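Endonuclease/exonuclease/phosphatase (Beutenbergia cavernae DSM 12333, PDB 4RUW) is of undetermined function, but joins an endonuclease/exonuclease/phosphatase-family domain of the DNase I-like clan, which carries a zinc ion, to an immunoglobulin-like beta domain. Local coordinates at residues T266-V270 with S364-N368; A333-T339 with A351-R357; G359-V365 with T405-G411; T377-A381 with T393-S397. One frame throughout, in Å; residues are numbered along the deposited sequence. Where two conformers were deposited one is given.

Interaction 1: residues T266-V270 with S364-N368; sequences TWRQV and SVCKN
Arg-268 spans the gap between the short helix 266-270 and strand 364-367, whose axes stand 10.2 Å apart and nearly perpendicular, with its chain extended from CG to NE. CG is anti to the backbone N (chi1 -170°), which sends the chain across to Asn-368. There the guanidinium makes an end-on grip on a single atom: NH1 and NH2 donate to Asn-368 OD1, at 2.9 and 2.8 Å. OD1 lies in the guanidinium plane, but both nitrogens come to it from one face of the amide, NH1 well above the carbonyl plane and NH2 tilted less, since the two flat groups are turned 60° against each other. In one of its two deposited conformers, Cys-366 has SG over one guanidinium face, toward its rim. The contact ties the DNase I-like domain to the C-terminal immunoglobulin-like domain, and it is largely buried; Cys-366 is bonded in a disulfide to Cys-404, which lies beside the contact, and Trp-350 packs against Arg-268, Cys-366 and Asn-368. Next along the helix, Gln-269 bends at chi2 (-53°) to bring its amide to Ser-364. The OG of Ser-364 donates to Gln-269 OE1 over 2.7 Å, in the carbonyl plane and on a lone pair. A water donates to the same OG at 2.9 Å and is weakly approached by Gln-269 NE2, whose firmer partner is the carbonyl of Asp-265.

Interaction 2: residues A333-T339 with A351-R357; sequences APVAART and AQLTASR
The guanidinium of Arg-357 has Val-335 CG1 over the centre of one face, in one of the two deposited conformers of the valine, with Arg-357 NH1 3.6 Å from that methyl, an apolar cover at the exposed end of the strand pair. In this conformer CG1 is anti to the carbonyl carbon (chi1 -57°), which turns it to the arginine while CG2 packs on Ala-355 CB at 3.8 Å. The methyl of Ala-336 meets the same Ala-355 CB at 4.0 Å. Val-335 and Ala-336 thus both face Ala-355 in a classic beta bulge: Val-335 N donates to Ala-355 O at 2.7 Å, and Ala-336 N reaches the same oxygen in a weak bond. Past the bulge the antiparallel pairing is regular. Ala-355 N returns a bond to Ala-336 O, and Arg-338 and Leu-353 exchange two, Leu-353 N to Arg-338 O being 2.8 Å long. At the far end Thr-339 and Gln-352 lie side by side on the face they share with Ala-337 and Thr-354, Thr-339 OG1 3.5 Å from Gln-352 CG. Both polar ends turn to the DNase I-like domain, Thr-339 OG1 to the carbonyl of Ala-259 and Gln-352 NE2 to those of Leu-263 and Ala-259. The hairpin of strands 334-342 and 349-356 forms one side of a four-stranded antiparallel sheet: 334-342 is its outermost strand, and 349-356 continues the bonding to strand 360-367, with Leu-353 packed on Leu-363.

Interaction 3: residues G359-V365 with T405-G411; sequences GRLRLSV and TVETWRG
Seven backbone hydrogen bonds join strands 360-365 and 405-410 and their ends, in unbroken antiparallel register. Leu-361 with Trp-409, Leu-363 with Glu-407 and Val-365 with Thr-405 are the hydrogen-bonded pairs, each exchanging two bonds, such as Leu-361 N to Trp-409 O at 2.9 Å. Gly-411 N adds the last, to Gly-359 O at 2.8 Å. A water donates to both Arg-360 O and Gly-411 O and bridges the strands at this end. Packing centres on Trp-409, whose CG sits between its backbone N and carbonyl carbon (chi1 72°), bringing the indole back over Leu-361. Leu-361 CB makes a CH-pi contact over the face of the six-membered ring, 3.7 Å from its centroid, and Leu-363 CB lies at the ring edge, 4.0 Å from Trp-409 CZ3. On the opposite sheet face Thr-408 CG2 lies 3.7 Å from Arg-360 CD and over one face of that guanidinium. Beside it the Arg-362 chain runs alongside Val-406, CG to CG1 3.8 Å, before its guanidinium turns off to the carbonyls of Phe-304 and Pro-302 and to Thr-354 OG1. Strand 405-410 is outermost in its sheet, while 360-367 also bonds to 349-356. Leu-363 and Val-365 pack on Val-394 and Ala-381 of the facing sheet, as in an immunoglobulin-like sandwich; Arg-392 makes a cation-pi contact with Trp-409.

Interaction 4: residues T377-A381 with T393-S397; sequences TAVRA and TVTDS
Strands 378-381 and 393-396 run antiparallel, their axes 4.7 Å apart at closest approach and 162° between their directions. They belong to a beta hairpin in the second sheet of the immunoglobulin-like domain. Val-379 with Asp-396 and Ala-381 with Val-394 are hydrogen-bonded pairs, and each exchanges two bonds: Asp-396 N gives to Val-379 O at 2.8 Å, and Ala-381 N to Val-394 O at the same length. Arg-380 with Thr-395 is the non-hydrogen-bonded pair between them, where Thr-395 CA makes a CA-H...O contact with Val-379 O at 3.3 Å.

The side chains of Val-379, Ala-381 and Val-394 point to the neighbouring sheet and pack on Val-365, with Val-394 also on Leu-363. Asp-396 shares that face, but its carboxylate is taken up by the strands opposite: OD1 is hydrogen-bonded to Thr-405 OG1, which also bonds Thr-395 O, and OD2 accepts from the backbone N of Lys-367, so a buried acid is satisfied at both carboxylate oxygens.

The other face carries Arg-380 and Thr-395, with Ala-378 and Thr-393 beside them at the strand ends. Ala-378 CB meets Thr-395 CG2 at 3.7 Å. Arg-380 runs out past the two threonines, its CG 3.6 Å from Thr-393 CG2, then bends at chi3 (-61°), which brings its NE edge to Thr-395. That bend directs the N-H of NE, in the guanidinium plane, at the hydroxyl oxygen of Thr-395, a nearly straight bond with Arg-380 NE 3.1 Å from Thr-395 OG1 and 168° at the hydrogen.

Interaction 1 alone crosses between domains and is the most buried, held by side chains: an arginine grip and a glutamine-serine bond. Interactions 2, 3 and 4 lie within the immunoglobulin-like domain, are only partly buried and rest on antiparallel backbone bonding. Interactions 2 and 3 build one sheet, strands 349-356 and 360-367 being neighbours, and interaction 1 uses the end of strand 360-367 as well. Interaction 4 belongs to the facing sheet; its buried face meets Val-365 of interactions 1 and 3, and Asp-396 ties it to Lys-367 and Thr-405. Arginines line the outer parts of interactions 2, 3 and 4, exposed for Arg-357, Arg-360 and Arg-410, only partly so for Arg-338, Arg-362 and Arg-380.

Interaction 1: residues T266-V270 with S364-N368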
loop_
_atom_site.group_PDB
_atom_site.type_symbol
_atom_site.label_atom_id
_atom_site.label_comp_id
_atom_site.label_asym_id
_atom_site.label_seq_id
_atom_site.Cartn_x
_atom_site.Cartn_y
_atom_site.Cartn_z
ATOM N N THR A 266 5.868 -1.782 1.523
ATOM C CA THR A 266 6.516 -2.937 2.127
ATOM C C THR A 266 6.978 -3.965 1.092
ATOM O O THR A 266 8.079 -4.490 1.206
ATOM C CB THR A 266 5.662 -3.596 3.231
ATOM O OG1 THR A 266 4.441 -4.099 2.682
ATOM C CG2 THR A 266 5.368 -2.586 4.358
ATOM N N TRP A 267 6.158 -4.212 0.069
ATOM C CA TRP A 267 6.548 -5.148 -0.975
ATOM C C TRP A 267 7.908 -4.784 -1.558
ATOM O O TRP A 267 8.790 -5.631 -1.719
ATOM C CB TRP A 267 5.510 -5.155 -2.099
ATOM C CG TRP A 267 5.879 -6.129 -3.188
ATOM C CD1 TRP A 267 6.669 -5.888 -4.287
ATOM C CD2 TRP A 267 5.501 -7.512 -3.260
ATOM N NE1 TRP A 267 6.789 -7.039 -5.038
ATOM C CE2 TRP A 267 6.087 -8.044 -4.429
ATOM C CE3 TRP A 267 4.712 -8.340 -2.455
ATOM C CZ2 TRP A 267 5.919 -9.377 -4.798
ATOM C CZ3 TRP A 267 4.536 -9.656 -2.837
ATOM C CH2 TRP A 267 5.133 -10.162 -3.995
ATOM N N ARG A 268 8.074 -3.505 -1.874
ATOM C CA ARG A 268 9.248 -3.021 -2.567
ATOM C C ARG A 268 10.511 -3.058 -1.701
ATOM O O ARG A 268 11.618 -2.987 -2.224
ATOM C CB ARG A 268 8.927 -1.606 -3.031
ATOM C CG ARG A 268 9.878 -0.969 -3.975
ATOM C CD ARG A 268 9.311 0.389 -4.358
ATOM N NE ARG A 268 10.053 0.937 -5.468
ATOM C CZ ARG A 268 9.622 1.928 -6.233
ATOM N NH1 ARG A 268 8.445 2.512 -5.988
ATOM N NH2 ARG A 268 10.390 2.347 -7.226
ATOM N N GLN A 269 10.359 -3.178 -0.384
ATOM C CA GLN A 269 11.517 -3.308 0.497
ATOM C C GLN A 269 12.156 -4.687 0.367
ATOM O O GLN A 269 13.373 -4.817 0.497
ATOM C CB GLN A 269 11.141 -3.088 1.966
ATOM C CG GLN A 269 10.379 -1.816 2.276
ATOM C CD GLN A 269 11.061 -0.573 1.751
ATOM O OE1 GLN A 269 12.170 -0.237 2.159
ATOM N NE2 GLN A 269 10.389 0.127 0.843
ATOM N N VAL A 270 11.337 -5.715 0.133
ATOM C CA VAL A 270 11.813 -7.093 0.211
ATOM C C VAL A 270 11.752 -7.862 -1.102
ATOM O O VAL A 270 12.384 -8.907 -1.220
ATOM C CB VAL A 270 11.070 -7.918 1.297
ATOM C CG1 VAL A 270 11.487 -7.483 2.694
ATOM C CG2 VAL A 270 9.559 -7.866 1.103
ATOM N N SER A 364 16.572 3.320 3.526
ATOM C CA SER A 364 15.886 2.712 2.395
ATOM C C SER A 364 15.921 3.696 1.229
ATOM O O SER A 364 15.438 4.827 1.351
ATOM C CB SER A 364 14.437 2.385 2.763
ATOM O OG SER A 364 13.708 1.950 1.621
ATOM N N VAL A 365 16.507 3.277 0.113
ATOM C CA VAL A 365 16.741 4.163 -1.011
ATOM C C VAL A 365 16.046 3.586 -2.226
ATOM O O VAL A 365 16.225 2.409 -2.571
ATOM C CB VAL A 365 18.240 4.345 -1.285
ATOM C CG1 VAL A 365 18.461 5.319 -2.430
ATOM C CG2 VAL A 365 18.927 4.839 -0.042
ATOM N N CYS A 366 15.279 4.434 -2.892
ATOM C CA CYS A 366 14.443 3.979 -3.981
ATOM C C CYS A 366 14.564 4.865 -5.208
ATOM O O CYS A 366 14.329 6.073 -5.134
ATOM C CB CYS A 366 12.993 3.950 -3.517
ATOM S SG CYS A 366 11.839 3.724 -4.850
ATOM N N LYS A 367 14.945 4.257 -6.328
ATOM C CA LYS A 367 14.874 4.915 -7.624
ATOM C C LYS A 367 13.478 4.644 -8.181
ATOM O O LYS A 367 13.131 3.499 -8.482
ATOM C CB LYS A 367 15.932 4.373 -8.585
ATOM C CG LYS A 367 15.773 4.918 -10.001
ATOM C CD LYS A 367 16.795 4.335 -10.963
ATOM C CE LYS A 367 16.498 4.748 -12.392
ATOM N NZ LYS A 367 17.455 4.141 -13.363
ATOM N N ASN A 368 12.671 5.691 -8.298
ATOM C CA ASN A 368 11.300 5.523 -8.754
ATOM C C ASN A 368 11.147 6.063 -10.161
ATOM O O ASN A 368 10.468 7.060 -10.400
ATOM C CB ASN A 368 10.317 6.186 -7.794
ATOM C CG ASN A 368 8.925 5.619 -7.923
ATOM O OD1 ASN A 368 8.757 4.411 -8.114
ATOM N ND2 ASN A 368 7.921 6.480 -7.851
HETATM O O HOH W 1 11.362 3.445 0.988
#

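Interaction 2: residues A333-T339 with A351-R357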
loop_
_atom_site.group_PDB
_atom_site.type_symbol
_atom_site.label_atom_id
_atom_site.label_comp_id
_atom_site.label_asym_id
_atom_site.label_seq_id
_atom_site.Cartn_x
_atom_site.Cartn_y
_atom_site.Cartn_z
ATOM N N ALA A 333 10.460 2.156 19.352
ATOM C CA ALA A 333 10.007 3.449 18.922
ATOM C C ALA A 333 11.137 4.139 18.175
ATOM O O ALA A 333 12.249 4.279 18.659
ATOM C CB ALA A 333 9.591 4.290 20.119
ATOM N N PRO A 334 10.847 4.546 16.966
ATOM C CA PRO A 334 11.835 5.297 16.243
ATOM C C PRO A 334 12.195 6.516 17.071
ATOM O O PRO A 334 11.420 7.235 17.641
ATOM C CB PRO A 334 11.113 5.697 14.980
ATOM C CG PRO A 334 10.071 4.673 14.817
ATOM C CD PRO A 334 9.662 4.245 16.143
ATOM N N VAL A 335 13.434 6.946 17.001
ATOM C CA VAL A 335 13.829 8.226 17.528
ATOM C C VAL A 335 13.902 9.281 16.454
ATOM O O VAL A 335 13.869 10.427 16.761
ATOM C CB VAL A 335 15.111 8.163 18.363
ATOM C CG1 VAL A 335 14.925 7.180 19.502
ATOM C CG2 VAL A 335 16.311 7.754 17.591
ATOM N N ALA A 336 14.109 8.873 15.214
ATOM C CA ALA A 336 14.094 9.793 14.086
ATOM C C ALA A 336 13.585 9.066 12.850
ATOM O O ALA A 336 13.830 7.875 12.677
ATOM C CB ALA A 336 15.491 10.371 13.835
ATOM N N ALA A 337 12.861 9.788 12.008
ATOM C CA ALA A 337 12.433 9.268 10.719
ATOM C C ALA A 337 12.372 10.435 9.754
ATOM O O ALA A 337 11.650 11.408 9.997
ATOM C CB ALA A 337 11.068 8.587 10.834
ATOM N N ARG A 338 13.142 10.360 8.672
ATOM C CA ARG A 338 13.186 11.447 7.709
ATOM C C ARG A 338 13.214 10.921 6.284
ATOM O O ARG A 338 13.889 9.934 5.978
ATOM C CB ARG A 338 14.401 12.347 7.957
ATOM C CG ARG A 338 14.453 13.566 7.035
ATOM C CD ARG A 338 15.403 14.631 7.558
ATOM N NE ARG A 338 14.948 15.164 8.836
ATOM C CZ ARG A 338 14.161 16.227 8.966
ATOM N NH1 ARG A 338 13.793 16.634 10.168
ATOM N NH2 ARG A 338 13.742 16.882 7.891
ATOM N N THR A 339 12.471 11.592 5.416
ATOM C CA THR A 339 12.483 11.327 3.986
ATOM C C THR A 339 13.084 12.513 3.259
ATOM O O THR A 339 12.738 13.663 3.536
ATOM C CB THR A 339 11.062 11.129 3.462
ATOM O OG1 THR A 339 10.489 9.986 4.098
ATOM C CG2 THR A 339 11.055 10.920 1.949
ATOM N N ALA A 351 14.967 8.794 -0.330
ATOM C CA ALA A 351 15.696 8.103 0.713
ATOM C C ALA A 351 14.928 8.280 2.014
ATOM O O ALA A 351 14.527 9.394 2.352
ATOM C CB ALA A 351 17.090 8.674 0.847
ATOM N N GLN A 352 14.711 7.181 2.728
ATOM C CA GLN A 352 14.068 7.217 4.036
ATOM C C GLN A 352 15.043 6.706 5.085
ATOM O O GLN A 352 15.530 5.574 4.993
ATOM C CB GLN A 352 12.803 6.357 4.052
ATOM C CG GLN A 352 11.684 6.874 3.162
ATOM C CD GLN A 352 10.452 5.985 3.211
ATOM O OE1 GLN A 352 10.563 4.759 3.285
ATOM N NE2 GLN A 352 9.273 6.593 3.157
ATOM N N LEU A 353 15.334 7.553 6.068
ATOM C CA LEU A 353 16.236 7.210 7.156
ATOM C C LEU A 353 15.413 6.982 8.415
ATOM O O LEU A 353 14.528 7.778 8.738
ATOM C CB LEU A 353 17.228 8.355 7.379
ATOM C CG LEU A 353 18.186 8.212 8.561
ATOM C CD1 LEU A 353 19.207 7.120 8.299
ATOM C CD2 LEU A 353 18.868 9.548 8.845
ATOM N N THR A 354 15.691 5.891 9.120
ATOM C CA THR A 354 15.061 5.635 10.408
ATOM C C THR A 354 16.134 5.341 11.439
ATOM O O THR A 354 17.037 4.543 11.194
ATOM C CB THR A 354 14.089 4.436 10.339
ATOM O OG1 THR A 354 13.173 4.608 9.251
ATOM C CG2 THR A 354 13.305 4.296 11.636
ATOM N N ALA A 355 16.050 6.013 12.586
ATOM C CA ALA A 355 16.941 5.738 13.709
ATOM C C ALA A 355 16.099 5.178 14.847
ATOM O O ALA A 355 15.022 5.696 15.136
ATOM C CB ALA A 355 17.667 7.014 14.162
ATOM N N SER A 356 16.579 4.124 15.492
ATOM C CA SER A 356 15.866 3.570 16.637
ATOM C C SER A 356 16.834 3.068 17.701
ATOM O O SER A 356 18.031 2.949 17.454
ATOM C CB SER A 356 14.918 2.452 16.199
ATOM O OG SER A 356 15.624 1.379 15.602
ATOM N N ARG A 357 16.314 2.793 18.892
ATOM C CA ARG A 357 17.129 2.252 19.973
ATOM C C ARG A 357 17.246 0.736 19.829
ATOM O O ARG A 357 16.318 0.083 19.358
ATOM C CB ARG A 357 16.512 2.596 21.332
ATOM C CG ARG A 357 16.379 4.087 21.613
ATOM C CD ARG A 357 15.774 4.320 22.993
ATOM N NE ARG A 357 15.489 5.729 23.246
ATOM C CZ ARG A 357 14.348 6.329 22.921
ATOM N NH1 ARG A 357 13.386 5.642 22.322
ATOM N NH2 ARG A 357 14.171 7.615 23.189
#

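Interaction 3: residues G359-V365 with T405-G411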
loop_
_atom_site.group_PDB
_atom_site.type_symbol
_atom_site.label_atom_id
_atom_site.label_comp_id
_atom_site.label_asym_id
_atom_site.label_seq_id
_atom_site.Cartn_x
_atom_site.Cartn_y
_atom_site.Cartn_z
ATOM N N GLY A 359 20.770 2.295 19.079
ATOM C CA GLY A 359 21.799 2.627 18.113
ATOM C C GLY A 359 21.663 1.949 16.765
ATOM O O GLY A 359 22.665 1.580 16.155
ATOM N N ARG A 360 20.432 1.784 16.289
ATOM C CA ARG A 360 20.220 1.208 14.968
ATOM C C ARG A 360 19.851 2.279 13.948
ATOM O O ARG A 360 19.081 3.194 14.237
ATOM C CB ARG A 360 19.154 0.113 15.005
ATOM C CG ARG A 360 19.039 -0.656 13.701
ATOM C CD ARG A 360 18.190 -1.909 13.853
ATOM N NE ARG A 360 18.983 -3.098 14.149
ATOM C CZ ARG A 360 18.500 -4.336 14.114
ATOM N NH1 ARG A 360 19.283 -5.371 14.394
ATOM N NH2 ARG A 360 17.229 -4.542 13.794
ATOM N N LEU A 361 20.423 2.160 12.756
ATOM C CA LEU A 361 20.097 3.054 11.661
ATOM C C LEU A 361 19.664 2.222 10.463
ATOM O O LEU A 361 20.208 1.142 10.214
ATOM C CB LEU A 361 21.308 3.907 11.285
ATOM C CG LEU A 361 21.758 4.902 12.353
ATOM C CD1 LEU A 361 23.111 5.514 12.001
ATOM C CD2 LEU A 361 20.710 5.980 12.537
ATOM N N ARG A 362 18.674 2.723 9.731
ATOM C CA ARG A 362 18.206 2.084 8.511
ATOM C C ARG A 362 18.043 3.137 7.431
ATOM O O ARG A 362 17.463 4.195 7.673
ATOM C CB ARG A 362 16.867 1.368 8.733
ATOM C CG ARG A 362 16.308 0.704 7.466
ATOM C CD ARG A 362 14.943 0.083 7.711
ATOM N NE ARG A 362 13.960 1.102 8.071
ATOM C CZ ARG A 362 12.791 0.849 8.651
ATOM N NH1 ARG A 362 12.450 -0.396 8.937
ATOM N NH2 ARG A 362 11.966 1.841 8.956
ATOM N N LEU A 363 18.554 2.839 6.239
ATOM C CA LEU A 363 18.387 3.706 5.086
ATOM C C LEU A 363 17.756 2.895 3.964
ATOM O O LEU A 363 18.320 1.881 3.535
ATOM C CB LEU A 363 19.752 4.240 4.656
ATOM C CG LEU A 363 19.907 5.453 3.748
ATOM C CD1 LEU A 363 18.944 6.547 4.146
ATOM C CD2 LEU A 363 21.339 5.966 3.822
ATOM N N SER A 364 16.572 3.320 3.526
ATOM C CA SER A 364 15.886 2.712 2.395
ATOM C C SER A 364 15.921 3.696 1.229
ATOM O O SER A 364 15.438 4.827 1.351
ATOM C CB SER A 364 14.437 2.385 2.763
ATOM O OG SER A 364 13.708 1.950 1.621
ATOM N N VAL A 365 16.507 3.277 0.113
ATOM C CA VAL A 365 16.741 4.163 -1.011
ATOM C C VAL A 365 16.046 3.586 -2.226
ATOM O O VAL A 365 16.225 2.409 -2.571
ATOM C CB VAL A 365 18.240 4.345 -1.285
ATOM C CG1 VAL A 365 18.461 5.319 -2.430
ATOM C CG2 VAL A 365 18.927 4.839 -0.042
ATOM N N THR A 405 16.817 -0.492 -2.230
ATOM C CA THR A 405 18.023 -0.846 -1.503
ATOM C C THR A 405 17.919 -0.404 -0.055
ATOM O O THR A 405 17.867 0.801 0.231
ATOM C CB THR A 405 19.253 -0.198 -2.147
ATOM O OG1 THR A 405 19.285 -0.535 -3.541
ATOM C CG2 THR A 405 20.528 -0.680 -1.488
ATOM N N VAL A 406 17.887 -1.380 0.852
ATOM C CA VAL A 406 17.708 -1.116 2.274
ATOM C C VAL A 406 18.905 -1.651 3.050
ATOM O O VAL A 406 19.236 -2.836 2.959
ATOM C CB VAL A 406 16.426 -1.770 2.815
ATOM C CG1 VAL A 406 16.167 -1.328 4.246
ATOM C CG2 VAL A 406 15.236 -1.422 1.935
ATOM N N GLU A 407 19.578 -0.770 3.786
ATOM C CA GLU A 407 20.707 -1.156 4.628
ATOM C C GLU A 407 20.412 -0.799 6.064
ATOM O O GLU A 407 19.823 0.244 6.337
ATOM C CB GLU A 407 21.994 -0.441 4.211
ATOM C CG GLU A 407 22.596 -0.940 2.918
ATOM C CD GLU A 407 24.014 -0.439 2.707
ATOM O OE1 GLU A 407 24.489 -0.495 1.557
ATOM O OE2 GLU A 407 24.650 0.011 3.689
ATOM N N THR A 408 20.844 -1.663 6.973
ATOM C CA THR A 408 20.664 -1.466 8.395
ATOM C C THR A 408 22.011 -1.691 9.062
ATOM O O THR A 408 22.708 -2.650 8.741
ATOM C CB THR A 408 19.647 -2.480 8.945
ATOM O OG1 THR A 408 18.391 -2.295 8.286
ATOM C CG2 THR A 408 19.461 -2.311 10.431
ATOM N N TRP A 409 22.389 -0.807 9.975
ATOM C CA TRP A 409 23.678 -0.938 10.631
ATOM C C TRP A 409 23.627 -0.308 12.015
ATOM O O TRP A 409 22.656 0.363 12.364
ATOM C CB TRP A 409 24.792 -0.325 9.767
ATOM C CG TRP A 409 24.782 1.182 9.688
ATOM C CD1 TRP A 409 25.615 2.036 10.354
ATOM C CD2 TRP A 409 23.907 2.009 8.901
ATOM N NE1 TRP A 409 25.317 3.335 10.032
ATOM C CE2 TRP A 409 24.275 3.349 9.143
ATOM C CE3 TRP A 409 22.858 1.749 8.014
ATOM C CZ2 TRP A 409 23.629 4.426 8.541
ATOM C CZ3 TRP A 409 22.214 2.825 7.415
ATOM C CH2 TRP A 409 22.605 4.148 7.683
ATOM N N ARG A 410 24.663 -0.547 12.811
ATOM C CA ARG A 410 24.727 0.028 14.144
ATOM C C ARG A 410 25.486 1.341 14.105
ATOM O O ARG A 410 26.614 1.409 13.617
ATOM C CB ARG A 410 25.407 -0.943 15.112
ATOM C CG ARG A 410 25.454 -0.470 16.565
ATOM C CD ARG A 410 26.368 -1.373 17.387
ATOM N NE ARG A 410 26.167 -1.231 18.828
ATOM C CZ ARG A 410 27.027 -1.664 19.747
ATOM N NH1 ARG A 410 28.161 -2.251 19.381
ATOM N NH2 ARG A 410 26.758 -1.501 21.035
ATOM N N GLY A 411 24.857 2.388 14.621
ATOM C CA GLY A 411 25.481 3.693 14.682
ATOM C C GLY A 411 24.553 4.704 15.321
ATOM O O GLY A 411 23.366 4.442 15.505
HETATM O O HOH W 2 20.397 5.193 16.053
#

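Interaction 4: residues T377-A381 with T393-S397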
loop_
_atom_site.group_PDB
_atom_site.type_symbol
_atom_site.label_atom_id
_atom_site.label_comp_id
_atom_site.label_asym_id
_atom_site.label_seq_id
_atom_site.Cartn_x
_atom_site.Cartn_y
_atom_site.Cartn_z
ATOM N N THR A 377 20.515 5.908 -14.734
ATOM C CA THR A 377 20.557 6.819 -13.596
ATOM C C THR A 377 20.420 6.038 -12.294
ATOM O O THR A 377 19.964 4.890 -12.279
ATOM C CB THR A 377 19.471 7.914 -13.655
ATOM O OG1 THR A 377 18.171 7.316 -13.574
ATOM C CG2 THR A 377 19.593 8.740 -14.933
ATOM N N ALA A 378 20.826 6.656 -11.195
ATOM C CA ALA A 378 20.705 6.025 -9.890
ATOM C C ALA A 378 20.273 7.063 -8.871
ATOM O O ALA A 378 20.530 8.255 -9.042
ATOM C CB ALA A 378 22.033 5.405 -9.472
ATOM N N VAL A 379 19.600 6.611 -7.819
ATOM C CA VAL A 379 19.337 7.473 -6.672
ATOM C C VAL A 379 20.327 7.114 -5.572
ATOM O O VAL A 379 20.472 5.944 -5.203
ATOM C CB VAL A 379 17.866 7.393 -6.189
ATOM C CG1 VAL A 379 17.692 8.122 -4.862
ATOM C CG2 VAL A 379 16.940 7.974 -7.257
ATOM N N ARG A 380 21.040 8.120 -5.083
ATOM C CA ARG A 380 22.074 7.892 -4.087
ATOM C C ARG A 380 21.769 8.695 -2.835
ATOM O O ARG A 380 21.426 9.876 -2.907
ATOM C CB ARG A 380 23.442 8.273 -4.652
ATOM C CG ARG A 380 24.585 8.176 -3.665
ATOM C CD ARG A 380 25.909 8.266 -4.402
ATOM N NE ARG A 380 26.026 7.169 -5.358
ATOM C CZ ARG A 380 26.695 7.235 -6.505
ATOM N NH1 ARG A 380 27.321 8.355 -6.850
ATOM N NH2 ARG A 380 26.734 6.180 -7.310
ATOM N N ALA A 381 21.862 8.033 -1.691
ATOM C CA ALA A 381 21.690 8.684 -0.406
ATOM C C ALA A 381 23.014 8.697 0.329
ATOM O O ALA A 381 23.727 7.689 0.363
ATOM C CB ALA A 381 20.658 7.959 0.422
ATOM N N THR A 393 26.950 5.629 2.394
ATOM C CA THR A 393 26.318 5.888 1.112
ATOM C C THR A 393 25.520 4.656 0.707
ATOM O O THR A 393 26.026 3.533 0.800
ATOM C CB THR A 393 27.383 6.191 0.048
ATOM O OG1 THR A 393 28.131 7.345 0.447
ATOM C CG2 THR A 393 26.744 6.446 -1.304
ATOM N N VAL A 394 24.268 4.856 0.300
ATOM C CA VAL A 394 23.425 3.762 -0.160
ATOM C C VAL A 394 22.801 4.181 -1.483
ATOM O O VAL A 394 22.258 5.284 -1.600
ATOM C CB VAL A 394 22.341 3.410 0.878
ATOM C CG1 VAL A 394 21.423 2.316 0.360
ATOM C CG2 VAL A 394 22.986 2.985 2.199
ATOM N N THR A 395 22.893 3.308 -2.482
ATOM C CA THR A 395 22.477 3.654 -3.833
ATOM C C THR A 395 21.454 2.654 -4.364
ATOM O O THR A 395 21.547 1.455 -4.091
ATOM C CB THR A 395 23.696 3.706 -4.781
ATOM O OG1 THR A 395 24.669 4.611 -4.251
ATOM C CG2 THR A 395 23.299 4.166 -6.183
ATOM N N ASP A 396 20.471 3.151 -5.111
ATOM C CA ASP A 396 19.535 2.289 -5.815
ATOM C C ASP A 396 19.567 2.590 -7.308
ATOM O O ASP A 396 19.420 3.741 -7.721
ATOM C CB ASP A 396 18.121 2.491 -5.277
ATOM C CG ASP A 396 17.169 1.396 -5.713
ATOM O OD1 ASP A 396 17.559 0.218 -5.668
ATOM O OD2 ASP A 396 16.028 1.700 -6.102
ATOM N N SER A 397 19.769 1.557 -8.119
ATOM C CA SER A 397 19.699 1.723 -9.564
ATOM C C SER A 397 18.591 0.831 -10.120
ATOM O O SER A 397 17.728 0.382 -9.375
ATOM C CB SER A 397 21.045 1.420 -10.217
ATOM O OG SER A 397 21.502 0.137 -9.858
#